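Local structure of GCN5-related N-acetyltransferase (Ralstonia eutropha JMP134, 2Q0Y) at residues R17-M22 with I90-V95; A66-M71 with Q106-R111; Q84-Y89 with R119-A124. The protein probably transfers an acyl group, most likely acetyl from acetyl-coenzyme A, to a still unidentified acceptor, as expected of a GCN5-related N-acetyltransferase. All coordinates share one frame; numbering follows the deposited sequence. Where two conformers were deposited one is given.

Contact 1: residues R17-M22 with I90-V95; sequences RHREAM and ILNLYV. With FMT (formic acid), chain G.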
ATOM      1  N   ARG A  17      16.067   9.683 -11.610  1.00 11.40           N
ATOM      2  CA  ARG A  17      16.758  10.805 -10.950  1.00 13.21           C
ATOM      3  C   ARG A  17      15.885  11.439  -9.879  1.00 11.16           C
ATOM      4  O   ARG A  17      16.373  11.767  -8.781  1.00 10.14           O
ATOM      5  CB  ARG A  17      17.167  11.885 -11.966  1.00 13.19           C
ATOM      6  CG  ARG A  17      18.455  11.618 -12.714  1.00 21.83           C
ATOM      7  CD  ARG A  17      18.736  12.709 -13.806  1.00 24.26           C
ATOM      8  NE  ARG A  17      19.022  14.036 -13.252  1.00 36.03           N
ATOM      9  CZ  ARG A  17      20.240  14.583 -13.200  1.00 38.60           C
ATOM     10  N   HIS A  18      14.607  11.635 -10.206  1.00  9.72           N
ATOM     11  CA  HIS A  18      13.647  12.200  -9.264  1.00 10.74           C
ATOM     12  C   HIS A  18      13.485  11.333  -8.011  1.00 11.67           C
ATOM     13  O   HIS A  18      13.505  11.825  -6.882  1.00 11.94           O
ATOM     14  CB  HIS A  18      12.281  12.385  -9.928  1.00 11.80           C
ATOM     15  CG  HIS A  18      12.213  13.542 -10.876  1.00 11.47           C
ATOM     16  ND1 HIS A  18      11.094  13.796 -11.635  1.00 12.53           N
ATOM     17  CD2 HIS A  18      13.113  14.507 -11.184  1.00 14.05           C
ATOM     18  CE1 HIS A  18      11.305  14.875 -12.366  1.00 10.19           C
ATOM     19  NE2 HIS A  18      12.520  15.329 -12.112  1.00 13.11           N
ATOM     20  N   ARG A  19      13.319  10.035  -8.224  1.00 13.05           N
ATOM     21  CA  ARG A  19      13.179   9.109  -7.120  1.00 12.40           C
ATOM     22  C   ARG A  19      14.386   9.178  -6.193  1.00 11.76           C
ATOM     23  O   ARG A  19      14.228   9.277  -4.982  1.00 12.63           O
ATOM     24  CB  ARG A  19      12.978   7.687  -7.637  1.00 10.48           C
ATOM     25  CG  ARG A  19      12.690   6.648  -6.557  1.00 12.57           C
ATOM     26  CD  ARG A  19      12.200   5.360  -7.157  1.00 12.81           C
ATOM     27  NE  ARG A  19      11.802   4.358  -6.167  1.00  9.27           N
ATOM     28  CZ  ARG A  19      10.630   4.324  -5.537  1.00 14.34           C
ATOM     29  NH1 ARG A  19       9.730   5.282  -5.715  1.00 13.70           N
ATOM     30  NH2 ARG A  19      10.375   3.362  -4.678  1.00 12.48           N
ATOM     31  N   GLU A  20      15.592   9.105  -6.748  1.00  9.55           N
ATOM     32  CA  GLU A  20      16.807   9.136  -5.936  0.50 11.00           C
ATOM     33  C   GLU A  20      16.918  10.455  -5.167  1.00 10.56           C
ATOM     34  O   GLU A  20      17.202  10.463  -3.952  1.00 11.78           O
ATOM     35  CB  GLU A  20      18.026   8.927  -6.836  0.50  9.64           C
ATOM     36  CG  GLU A  20      19.371   8.887  -6.132  0.50 13.21           C
ATOM     37  CD  GLU A  20      20.484   8.391  -7.045  0.50 15.82           C
ATOM     38  OE1 GLU A  20      20.344   7.297  -7.649  0.50 17.65           O
ATOM     39  OE2 GLU A  20      21.508   9.091  -7.151  0.50 24.84           O
ATOM     40  N   ALA A  21      16.692  11.565  -5.871  1.00 11.41           N
ATOM     41  CA  ALA A  21      16.832  12.903  -5.250  1.00 11.34           C
ATOM     42  C   ALA A  21      15.819  13.095  -4.109  1.00 11.25           C
ATOM     43  O   ALA A  21      16.174  13.592  -3.039  1.00 11.09           O
ATOM     44  CB  ALA A  21      16.694  14.023  -6.299  1.00 15.31           C
HETATM   45  N   MSE A  22      14.574  12.693  -4.352  1.00 10.21           N
HETATM   46  CA  MSE A  22      13.497  12.752  -3.354  1.00 11.82           C
HETATM   47  C   MSE A  22      13.869  11.983  -2.082  1.00 12.40           C
HETATM   48  O   MSE A  22      13.769  12.501  -0.971  1.00 10.96           O
HETATM   49  CB  MSE A  22      12.199  12.202  -3.958  1.00 11.83           C
HETATM   50  CG  MSE A  22      11.033  12.079  -3.004  1.00 16.42           C
HETATM   51 SE   MSE A  22       9.591  10.991  -3.702  0.75 20.19          SE
HETATM   52  CE  MSE A  22      10.443   9.233  -3.534  1.00 15.38           C
ATOM     53  N   ILE A  90       0.174   7.604  -5.660  1.00 10.15           N
ATOM     54  CA  ILE A  90       1.024   8.699  -6.107  1.00 12.06           C
ATOM     55  C   ILE A  90       2.418   8.472  -5.546  1.00 12.18           C
ATOM     56  O   ILE A  90       2.578   8.128  -4.376  1.00 10.40           O
ATOM     57  CB  ILE A  90       0.462  10.079  -5.655  1.00 11.90           C
ATOM     58  CG1 ILE A  90      -0.914  10.300  -6.285  1.00 12.45           C
ATOM     59  CG2 ILE A  90       1.434  11.216  -6.006  1.00 16.21           C
ATOM     60  CD1 ILE A  90      -1.604  11.556  -5.860  1.00 12.22           C
ATOM     61  N   LEU A  91       3.423   8.662  -6.391  1.00 11.63           N
ATOM     62  CA  LEU A  91       4.807   8.470  -5.997  1.00 11.55           C
ATOM     63  C   LEU A  91       5.759   9.344  -6.808  1.00 10.80           C
ATOM     64  O   LEU A  91       5.397   9.884  -7.867  1.00  9.89           O
ATOM     65  CB  LEU A  91       5.226   6.992  -6.110  1.00 11.05           C
ATOM     66  CG  LEU A  91       5.377   6.366  -7.492  1.00 10.16           C
ATOM     67  CD1 LEU A  91       6.126   5.043  -7.423  1.00 12.74           C
ATOM     68  CD2 LEU A  91       4.042   6.193  -8.216  1.00 10.89           C
ATOM     69  N   ASN A  92       6.981   9.475  -6.290  1.00 10.66           N
ATOM     70  CA  ASN A  92       8.069  10.166  -6.975  1.00 11.23           C
ATOM     71  C   ASN A  92       7.823  11.635  -7.316  1.00 11.03           C
ATOM     72  O   ASN A  92       8.372  12.141  -8.291  1.00 12.46           O
ATOM     73  CB  ASN A  92       8.476   9.419  -8.256  1.00 11.08           C
ATOM     74  CG  ASN A  92       9.046   8.055  -7.982  1.00 12.41           C
ATOM     75  OD1 ASN A  92       9.640   7.820  -6.933  1.00 13.45           O
ATOM     76  ND2 ASN A  92       8.866   7.139  -8.927  1.00 11.71           N
ATOM     77  N   LEU A  93       7.049  12.338  -6.490  1.00 11.23           N
ATOM     78  CA  LEU A  93       6.940  13.793  -6.626  1.00 11.02           C
ATOM     79  C   LEU A  93       8.268  14.430  -6.241  1.00 11.11           C
ATOM     80  O   LEU A  93       8.729  14.295  -5.094  1.00 11.66           O
ATOM     81  CB  LEU A  93       5.824  14.357  -5.742  1.00 10.40           C
ATOM     82  CG  LEU A  93       5.714  15.900  -5.756  1.00 10.53           C
ATOM     83  CD1 LEU A  93       5.474  16.441  -7.155  1.00 13.50           C
ATOM     84  CD2 LEU A  93       4.630  16.385  -4.830  1.00 13.49           C
ATOM     85  N   TYR A  94       8.871  15.119  -7.203  1.00 11.50           N
ATOM     86  CA  TYR A  94      10.126  15.825  -6.983  1.00  9.89           C
ATOM     87  C   TYR A  94      10.053  17.163  -7.688  1.00  9.76           C
ATOM     88  O   TYR A  94       9.649  17.233  -8.858  1.00  9.21           O
ATOM     89  CB  TYR A  94      11.337  15.050  -7.485  1.00 10.10           C
ATOM     90  CG  TYR A  94      12.637  15.743  -7.113  1.00  9.86           C
ATOM     91  CD1 TYR A  94      13.103  15.726  -5.789  1.00  8.54           C
ATOM     92  CD2 TYR A  94      13.370  16.456  -8.055  1.00 12.20           C
ATOM     93  CE1 TYR A  94      14.276  16.371  -5.439  1.00  9.69           C
ATOM     94  CE2 TYR A  94      14.534  17.118  -7.718  1.00 11.86           C
ATOM     95  CZ  TYR A  94      14.991  17.076  -6.398  1.00  8.51           C
ATOM     96  OH  TYR A  94      16.152  17.731  -6.073  1.00  9.99           O
ATOM     97  N   VAL A  95      10.458  18.213  -6.978  1.00 10.06           N
ATOM     98  CA  VAL A  95      10.550  19.548  -7.559  1.00  7.87           C
ATOM     99  C   VAL A  95      11.972  20.095  -7.405  1.00  8.56           C
ATOM    100  O   VAL A  95      12.537  20.095  -6.308  1.00  7.99           O
ATOM    101  CB  VAL A  95       9.533  20.531  -6.908  1.00  8.84           C
ATOM    102  CG1 VAL A  95       9.614  21.895  -7.559  1.00 10.35           C
ATOM    103  CG2 VAL A  95       8.109  20.016  -6.989  1.00  9.67           C
TER
HETATM  104  C   FMT G 158       7.291   4.516  -3.873  1.00 22.00           C
HETATM  105  O1  FMT G 158       7.408   3.373  -3.528  1.00 22.39           O
HETATM  106  O2  FMT G 158       7.898   5.385  -3.299  1.00 31.35           O
HETATM  107  O   HOH W   1       8.917  11.995 -11.014  1.00 12.98           O
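Helix 12-25 lies across strand 86-95 at nearly a right angle, the axes of 17-22 and 90-95 at 79° and within 7.6 Å, with His18 set against Tyr94 and Arg19 against Asn92. This is the helix-on-sheet layer of the GNAT fold. Asn92 departs from extended geometry: its positive phi, which asparagine tolerates better than most residues, kinks the strand. Just past the kink, Leu93 N bonds an unidentified molecule, consistent with the acetyl-coenzyme A site of GNAT enzymes. The Asn92 side chain meets Arg19, whose CG stands anti to the backbone N (chi1 -175°) and whose extended chain passes the amide oxygen, CG 3.3 Å from Asn92 OD1, and brings NH1 to it at 2.8 Å. The acceptor lies close to the guanidinium plane, with the amide turned 80° from it. Tyr53 holds ND2. The guanidinium also holds a formic acid molecule, probably from the crystallisation liquor, at its edge, NH2 giving a straight bond to O1 and NH1 a weak one to O2, while Pro77 of the second subunit accepts from NH2.

The ring of Tyr94 supplies the apolar part of the contact. The methyl of Ala21 sits over one face, CB 3.8 Å from the centroid in a CH-pi contact, and the hydroxyl bonds to Glu25. His18 meets the ring obliquely, CD2 3.7 Å from Tyr94 CD2. The flexible selenomethionine Met22 fits the kink, its SE 3.7 Å from Asn92 CA. A water joins the layers, lying in the imidazole plane 2.9 Å from His18 ND1 and donating to Asn92 O.

Contact 2: residues A66-M71 with Q106-R111; sequences AGIGLM and QALMNR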
ATOM      1  N   ALA A  66      10.430  19.314 -12.679  1.00  9.66           N
ATOM      2  CA  ALA A  66       9.661  18.572 -11.683  1.00  9.12           C
ATOM      3  C   ALA A  66       8.891  17.454 -12.347  1.00  9.91           C
ATOM      4  O   ALA A  66       8.621  17.483 -13.545  1.00  9.10           O
ATOM      5  CB  ALA A  66       8.696  19.484 -10.961  1.00  9.44           C
ATOM      6  N   GLY A  67       8.492  16.478 -11.543  1.00  9.94           N
ATOM      7  CA  GLY A  67       7.709  15.372 -12.042  1.00 11.08           C
ATOM      8  C   GLY A  67       6.917  14.717 -10.941  1.00 10.25           C
ATOM      9  O   GLY A  67       7.208  14.903  -9.757  1.00  8.90           O
ATOM     10  N   ILE A  68       5.919  13.944 -11.347  1.00 10.32           N
ATOM     11  CA  ILE A  68       5.111  13.148 -10.440  1.00  9.07           C
ATOM     12  C   ILE A  68       4.746  11.842 -11.136  1.00  8.83           C
ATOM     13  O   ILE A  68       4.658  11.777 -12.376  1.00 10.21           O
ATOM     14  CB  ILE A  68       3.864  13.929  -9.963  1.00 10.09           C
ATOM     15  CG1 ILE A  68       3.215  13.266  -8.733  1.00 12.24           C
ATOM     16  CG2 ILE A  68       2.868  14.116 -11.124  1.00 13.60           C
ATOM     17  CD1 ILE A  68       2.169  14.173  -8.070  1.00 13.03           C
ATOM     18  N   GLY A  69       4.582  10.795 -10.334  1.00  8.86           N
ATOM     19  CA  GLY A  69       4.198   9.482 -10.842  1.00 10.02           C
ATOM     20  C   GLY A  69       2.853   9.063 -10.281  1.00 10.83           C
ATOM     21  O   GLY A  69       2.508   9.424  -9.149  1.00 11.60           O
ATOM     22  N   LEU A  70       2.112   8.270 -11.049  1.00 12.55           N
ATOM     23  CA  LEU A  70       0.845   7.723 -10.590  1.00 14.34           C
ATOM     24  C   LEU A  70       0.597   6.327 -11.150  1.00 14.48           C
ATOM     25  O   LEU A  70       0.997   6.003 -12.260  1.00 14.90           O
ATOM     26  CB  LEU A  70      -0.324   8.665 -10.916  1.00 15.56           C
ATOM     27  CG  LEU A  70      -0.767   8.923 -12.345  1.00 22.10           C
ATOM     28  CD1 LEU A  70      -1.855   7.930 -12.839  1.00 27.97           C
ATOM     29  CD2 LEU A  70      -1.300  10.374 -12.462  1.00 21.89           C
HETATM   30  N   MSE A  71      -0.047   5.517 -10.326  1.00 13.90           N
HETATM   31  CA  MSE A  71      -0.412   4.158 -10.657  1.00 14.84           C
HETATM   32  C   MSE A  71      -1.805   3.908 -10.131  1.00 13.55           C
HETATM   33  O   MSE A  71      -2.282   4.614  -9.250  1.00 12.71           O
HETATM   34  CB  MSE A  71       0.561   3.183 -10.003  1.00 15.13           C
HETATM   35  CG  MSE A  71       2.021   3.454 -10.322  1.00 17.21           C
HETATM   36 SE   MSE A  71       3.151   2.276  -9.290  0.75 21.20          SE
HETATM   37  CE  MSE A  71       2.832   0.898 -10.303  1.00 19.46           C
ATOM     38  N   GLN A 106       2.031  21.510  -5.743  1.00 10.14           N
ATOM     39  CA  GLN A 106       0.567  21.509  -5.660  1.00 11.39           C
ATOM     40  C   GLN A 106      -0.080  21.345  -7.036  1.00 10.56           C
ATOM     41  O   GLN A 106      -1.057  20.608  -7.191  1.00 11.61           O
ATOM     42  CB  GLN A 106       0.083  22.769  -4.965  1.00  9.72           C
ATOM     43  CG  GLN A 106      -1.433  22.841  -4.867  1.00 15.07           C
ATOM     44  CD  GLN A 106      -1.926  23.898  -3.907  1.00 24.22           C
ATOM     45  OE1 GLN A 106      -1.160  24.740  -3.442  1.00 30.06           O
ATOM     46  NE2 GLN A 106      -3.219  23.856  -3.602  1.00 28.48           N
ATOM     47  N   ALA A 107       0.497  21.987  -8.052  1.00 10.78           N
ATOM     48  CA  ALA A 107       0.005  21.860  -9.429  1.00 11.24           C
ATOM     49  C   ALA A 107       0.098  20.422  -9.947  1.00 11.38           C
ATOM     50  O   ALA A 107      -0.853  19.903 -10.538  1.00 11.33           O
ATOM     51  CB  ALA A 107       0.751  22.787 -10.335  1.00 12.66           C
ATOM     52  N   LEU A 108       1.229  19.770  -9.711  1.00 11.07           N
ATOM     53  CA  LEU A 108       1.395  18.368 -10.089  1.00 10.52           C
ATOM     54  C   LEU A 108       0.463  17.455  -9.296  1.00 12.49           C
ATOM     55  O   LEU A 108      -0.122  16.530  -9.857  1.00 11.82           O
ATOM     56  CB  LEU A 108       2.848  17.921  -9.920  1.00 11.70           C
ATOM     57  CG  LEU A 108       3.826  18.500 -10.948  1.00 11.91           C
ATOM     58  CD1 LEU A 108       5.262  18.141 -10.620  1.00 14.86           C
ATOM     59  CD2 LEU A 108       3.484  18.029 -12.343  1.00 14.81           C
HETATM   60  N   MSE A 109       0.307  17.716  -8.002  1.00 11.39           N
HETATM   61  CA  MSE A 109      -0.662  16.946  -7.229  1.00 11.86           C
HETATM   62  C   MSE A 109      -2.072  17.115  -7.787  1.00 11.56           C
HETATM   63  O   MSE A 109      -2.827  16.150  -7.872  1.00 12.33           O
HETATM   64  CB  MSE A 109      -0.631  17.340  -5.764  1.00 12.37           C
HETATM   65  CG  MSE A 109       0.581  16.839  -4.995  1.00 12.62           C
HETATM   66 SE   MSE A 109       0.550  14.940  -4.674  0.75 16.01          SE
HETATM   67  CE  MSE A 109      -1.024  14.818  -3.513  1.00 14.79           C
ATOM     68  N   ASN A 110      -2.431  18.335  -8.159  1.00 12.05           N
ATOM     69  CA  ASN A 110      -3.745  18.582  -8.741  1.00 13.55           C
ATOM     70  C   ASN A 110      -3.938  17.799 -10.025  1.00 12.72           C
ATOM     71  O   ASN A 110      -5.022  17.230 -10.249  1.00 12.45           O
ATOM     72  CB  ASN A 110      -3.951  20.077  -9.026  1.00 13.89           C
ATOM     73  CG  ASN A 110      -4.278  20.878  -7.786  1.00 16.33           C
ATOM     74  OD1 ASN A 110      -4.803  20.362  -6.814  1.00 18.27           O
ATOM     75  ND2 ASN A 110      -3.998  22.175  -7.842  1.00 20.39           N
ATOM     76  N   ARG A 111      -2.903  17.765 -10.866  1.00 12.97           N
ATOM     77  CA  ARG A 111      -2.971  16.982 -12.104  1.00 14.33           C
ATOM     78  C   ARG A 111      -3.147  15.489 -11.828  1.00 14.06           C
ATOM     79  O   ARG A 111      -3.912  14.813 -12.515  1.00 13.51           O
ATOM     80  CB  ARG A 111      -1.734  17.157 -12.981  1.00 15.64           C
ATOM     81  CG  ARG A 111      -1.681  18.441 -13.778  1.00 24.99           C
ATOM     82  CD  ARG A 111      -2.331  18.333 -15.195  1.00 37.66           C
ATOM     83  NE  ARG A 111      -3.774  18.037 -15.188  1.00 41.04           N
ATOM     84  CZ  ARG A 111      -4.735  18.843 -14.709  1.00 46.29           C
ATOM     85  NH1 ARG A 111      -4.454  20.041 -14.179  1.00 46.39           N
ATOM     86  NH2 ARG A 111      -6.008  18.450 -14.759  1.00 43.91           N
TER
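This is an apolar helix-on-sheet contact in the core of the GNAT fold: Ile68 and Ala66 of strand 63-74, a middle strand of the sheet, pack against Leu108 and Met109 of helix 104-118. That helix links strands 86-95 and 123-127 in a beta-alpha-beta unit, and here it lies over the strand that precedes the unit in the chain. The axes of 66-71 and 106-111 run in broadly the same direction, 27° apart, and approach to 8.6 Å. No hydrogen bond crosses; the edges of strand 66-71 are occupied by neighbouring strands, through Trp56 and Met58 on one side and Leu91 and Tyr94 on the other.

Side chains alternate along the strand. Ala66, Ile68 and Leu70 project toward the helix, and between them Gly67 and Gly69 bring no side chain to the opposite face, where His18 of helix 12-25 comes close to the Gly67 backbone. Within 106-111, Leu108 is the residue that points most directly at the strand, and its two methyls divide the work. CD1 reaches the methyl of Ala66, 3.7 Å from its CB, and also lies near Gly67 N; CD2 turns to the flank of Ile68. The small alanine suits a place where a leucine branch comes down almost onto the strand.

Ile68 and Leu108 overlap flank to flank, pointing opposite ways, with Ile68 CG2 4.0 Å from Leu108 CB. The isoleucine's CG1 is anti to the backbone N (chi1 -165°), and the chain continues extended, carrying CD1 up beside the helix backbone, 3.7 Å from Leu108 O. The selenomethionine Met109 leaves the helix pointing away from the strand, yet bends at chi2 and chi3 and returns, lying athwart the Ile68 side chain to set its SE 3.8 Å from Ile68 CD1.

Contact 3: residues Q84-Y89 with R119-A124; sequences QDKRGY and RGIAFA. With FMT (formic acid), chain I.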
ATOM      1  N   GLN A  84     -14.809  -0.963  -5.491  1.00 11.90           N
ATOM      2  CA  GLN A  84     -13.655  -1.010  -6.397  1.00 12.17           C
ATOM      3  C   GLN A  84     -12.530  -1.898  -5.855  1.00 10.62           C
ATOM      4  O   GLN A  84     -12.169  -1.821  -4.686  1.00 11.00           O
ATOM      5  CB  GLN A  84     -13.112   0.405  -6.613  1.00 10.74           C
ATOM      6  CG  GLN A  84     -14.074   1.335  -7.309  1.00 14.22           C
ATOM      7  CD  GLN A  84     -13.456   2.647  -7.751  1.00 18.23           C
ATOM      8  OE1 GLN A  84     -12.280   2.915  -7.497  1.00 12.37           O
ATOM      9  NE2 GLN A  84     -14.260   3.483  -8.408  1.00 16.65           N
ATOM     10  N   ASP A  85     -11.964  -2.712  -6.735  1.00 11.85           N
ATOM     11  CA  ASP A  85     -10.835  -3.569  -6.389  1.00 11.58           C
ATOM     12  C   ASP A  85      -9.508  -2.916  -6.820  1.00 11.24           C
ATOM     13  O   ASP A  85      -8.606  -3.563  -7.383  1.00 11.61           O
ATOM     14  CB  ASP A  85     -10.993  -4.957  -7.023  1.00 12.40           C
ATOM     15  CG  ASP A  85     -11.071  -4.916  -8.541  1.00 16.00           C
ATOM     16  OD1 ASP A  85     -11.179  -3.813  -9.138  1.00 17.22           O
ATOM     17  OD2 ASP A  85     -11.043  -6.003  -9.136  1.00 21.19           O
ATOM     18  N   LYS A  86      -9.401  -1.624  -6.541  1.00 13.58           N
ATOM     19  CA  LYS A  86      -8.235  -0.837  -6.925  1.00 14.27           C
ATOM     20  C   LYS A  86      -8.147   0.406  -6.041  1.00 13.68           C
ATOM     21  O   LYS A  86      -9.140   0.815  -5.413  1.00 12.14           O
ATOM     22  CB  LYS A  86      -8.304  -0.441  -8.401  1.00 16.15           C
ATOM     23  CG  LYS A  86      -9.501   0.412  -8.765  1.00 19.75           C
ATOM     24  CD  LYS A  86      -9.741   0.470 -10.282  1.00 22.98           C
ATOM     25  CE  LYS A  86     -11.063   1.187 -10.630  1.00 30.01           C
ATOM     26  NZ  LYS A  86     -11.269   1.302 -12.122  1.00 31.72           N
ATOM     27  N   ARG A  87      -6.952   0.989  -5.988  1.00 12.32           N
ATOM     28  CA  ARG A  87      -6.787   2.323  -5.452  1.00 13.80           C
ATOM     29  C   ARG A  87      -5.694   3.072  -6.222  1.00 12.88           C
ATOM     30  O   ARG A  87      -4.833   2.460  -6.862  1.00 13.35           O
ATOM     31  CB  ARG A  87      -6.563   2.308  -3.929  1.00 16.86           C
ATOM     32  CG  ARG A  87      -5.531   1.396  -3.430  1.00 18.98           C
ATOM     33  CD  ARG A  87      -5.325   1.556  -1.901  1.00 16.07           C
ATOM     34  NE  ARG A  87      -6.460   1.137  -1.073  1.00 13.37           N
ATOM     35  CZ  ARG A  87      -6.438   1.086   0.260  1.00 16.47           C
ATOM     36  NH1 ARG A  87      -5.332   1.388   0.930  1.00 13.99           N
ATOM     37  NH2 ARG A  87      -7.505   0.714   0.946  1.00 16.06           N
ATOM     38  N   GLY A  88      -5.786   4.392  -6.208  1.00 11.57           N
ATOM     39  CA  GLY A  88      -4.769   5.238  -6.807  1.00  9.80           C
ATOM     40  C   GLY A  88      -3.543   5.289  -5.919  1.00 11.15           C
ATOM     41  O   GLY A  88      -3.641   5.181  -4.690  1.00 13.27           O
ATOM     42  N   TYR A  89      -2.378   5.435  -6.544  1.00 11.50           N
ATOM     43  CA  TYR A  89      -1.121   5.561  -5.819  1.00 10.94           C
ATOM     44  C   TYR A  89      -0.279   6.663  -6.471  1.00  9.82           C
ATOM     45  O   TYR A  89      -0.084   6.659  -7.686  1.00 11.80           O
ATOM     46  CB  TYR A  89      -0.350   4.223  -5.777  1.00 12.72           C
ATOM     47  CG  TYR A  89       0.890   4.330  -4.915  1.00 13.30           C
ATOM     48  CD1 TYR A  89       0.779   4.686  -3.570  1.00 18.66           C
ATOM     49  CD2 TYR A  89       2.157   4.090  -5.420  1.00 16.36           C
ATOM     50  CE1 TYR A  89       1.883   4.826  -2.766  1.00 21.36           C
ATOM     51  CE2 TYR A  89       3.286   4.228  -4.603  1.00 15.86           C
ATOM     52  CZ  TYR A  89       3.140   4.606  -3.277  1.00 18.46           C
ATOM     53  OH  TYR A  89       4.239   4.755  -2.409  1.00 19.84           O
ATOM     54  N   ARG A 119     -10.387   8.834 -14.309  1.00 10.25           N
ATOM     55  CA  ARG A 119     -10.380   7.386 -14.369  1.00 11.62           C
ATOM     56  C   ARG A 119     -11.419   6.742 -13.443  1.00 12.91           C
ATOM     57  O   ARG A 119     -11.528   5.512 -13.398  1.00 13.13           O
ATOM     58  CB  ARG A 119      -8.969   6.864 -14.066  1.00 12.88           C
ATOM     59  CG  ARG A 119      -7.931   7.262 -15.110  1.00 13.64           C
ATOM     60  CD  ARG A 119      -6.566   6.755 -14.700  1.00 16.34           C
ATOM     61  NE  ARG A 119      -5.520   7.188 -15.620  1.00 13.32           N
ATOM     62  CZ  ARG A 119      -4.383   6.541 -15.841  1.00 20.93           C
ATOM     63  NH1 ARG A 119      -4.129   5.384 -15.236  1.00 24.81           N
ATOM     64  NH2 ARG A 119      -3.488   7.053 -16.677  1.00 20.67           N
ATOM     65  N   GLY A 120     -12.181   7.555 -12.710  1.00 12.12           N
ATOM     66  CA  GLY A 120     -13.252   7.037 -11.843  1.00 12.34           C
ATOM     67  C   GLY A 120     -12.758   6.297 -10.622  1.00 13.06           C
ATOM     68  O   GLY A 120     -13.449   5.410 -10.102  1.00 15.44           O
ATOM     69  N   ILE A 121     -11.577   6.666 -10.133  1.00 12.71           N
ATOM     70  CA  ILE A 121     -10.959   6.015  -8.977  1.00 11.40           C
ATOM     71  C   ILE A 121     -11.512   6.607  -7.702  1.00 11.25           C
ATOM     72  O   ILE A 121     -11.509   7.825  -7.535  1.00 13.63           O
ATOM     73  CB  ILE A 121      -9.435   6.221  -8.991  1.00 11.44           C
ATOM     74  CG1 ILE A 121      -8.820   5.660 -10.280  1.00 15.13           C
ATOM     75  CG2 ILE A 121      -8.765   5.615  -7.755  1.00 15.70           C
ATOM     76  CD1 ILE A 121      -9.077   4.199 -10.509  1.00 18.76           C
ATOM     77  N   ALA A 122     -11.999   5.748  -6.805  1.00 10.62           N
ATOM     78  CA  ALA A 122     -12.644   6.197  -5.560  1.00 11.77           C
ATOM     79  C   ALA A 122     -11.682   6.761  -4.508  1.00 10.34           C
ATOM     80  O   ALA A 122     -12.024   7.697  -3.795  1.00 10.91           O
ATOM     81  CB  ALA A 122     -13.447   5.048  -4.949  1.00 12.19           C
ATOM     82  N   PHE A 123     -10.486   6.190  -4.412  1.00  9.06           N
ATOM     83  CA  PHE A 123      -9.622   6.402  -3.240  1.00 10.72           C
ATOM     84  C   PHE A 123      -8.174   6.305  -3.673  1.00 10.35           C
ATOM     85  O   PHE A 123      -7.840   5.475  -4.522  1.00 12.36           O
ATOM     86  CB  PHE A 123      -9.961   5.311  -2.214  1.00 10.89           C
ATOM     87  CG  PHE A 123      -9.320   5.475  -0.864  1.00 12.31           C
ATOM     88  CD1 PHE A 123      -9.746   6.460   0.013  1.00 14.07           C
ATOM     89  CD2 PHE A 123      -8.326   4.598  -0.452  1.00 13.42           C
ATOM     90  CE1 PHE A 123      -9.174   6.568   1.275  1.00 14.13           C
ATOM     91  CE2 PHE A 123      -7.769   4.711   0.821  1.00 10.60           C
ATOM     92  CZ  PHE A 123      -8.202   5.695   1.664  1.00 15.48           C
ATOM     93  N   ALA A 124      -7.319   7.133  -3.081  1.00 11.58           N
ATOM     94  CA  ALA A 124      -5.895   7.123  -3.398  1.00  9.88           C
ATOM     95  C   ALA A 124      -5.046   7.233  -2.144  1.00 10.62           C
ATOM     96  O   ALA A 124      -5.504   7.746  -1.095  1.00 10.53           O
ATOM     97  CB  ALA A 124      -5.576   8.269  -4.337  1.00 10.88           C
TER
HETATM   98  C   FMT I 160     -14.439   3.354 -12.531  1.00 56.49           C
HETATM   99  O1  FMT I 160     -15.220   3.785 -11.674  1.00 55.19           O
HETATM  100  O2  FMT I 160     -13.336   2.879 -12.227  1.00 56.45           O
HETATM  101  O   HOH W   2     -10.447   3.238  -5.336  1.00 12.77           O
HETATM  102  O   HOH W   3     -10.346   3.239 -14.320  1.00 46.32           O
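The guanidinium of Arg87 turns one face to the edge of the Phe123 ring: CE2 stands 3.9 Å from Arg87 CZ, over the centre of the group, and the planes are 68° apart. Both side chains point the same way. The polar end of Arg87 is held by His81, which bonds NE, and by a cation-pi contact with Trp75.

The amide of Gln84 clasps the turn before strand 123-127 with both ends. NE2 donates to Gly120 O at 2.7 Å, nearly along the C=O axis; OE1 accepts from Ala122 N at 2.9 Å, with the donor above the amide plane, and from a water that also donates to Lys86 O. Gly120, at positive phi, closes helix 104-118 with a Schellman motif. Lys86 stretches over Ile121, CE 3.6 Å from CD1, to a formic acid, probably from the crystallisation liquor, whose O2 lies 2.6 Å from Lys86 NZ.

Where the strands meet, Gly88 N bonds to Phe123 O at 2.9 Å. Lacking a side chain, Gly88 fits closely against Ala124, with Ile121 CG2 3.6 Å from Gly88 N. This parallel pairing closes the beta-alpha-beta unit of the GNAT fold, and Phe123 and Ala124 extend the sheet antiparallel into the second subunit.

How the contacts relate
Strand 86-95 serves contact 1 by its C-terminal part and contact 3 by its start, centres about 22 Å apart. Contact 2 lies on its antiparallel neighbour 63-74, probably hydrogen-bonded through Gly69 N to Leu91 O (2.8 Å) and Met71 O to Tyr89 N (2.8 Å). Helices 12-25 and 104-118 cover opposite faces of this sheet. An unidentified molecule, probably from the crystallisation liquor, lies about 4 Å from the side chain of Leu93 and about 5 Å from that of Met109, consistent with the GNAT acetyl-coenzyme A pocket. Contacts 1 and 3 reach the second subunit; the Arg87 side chain lies about 5 Å from a magnesium ion and about 7 Å from that of the magnesium ligand Glu146.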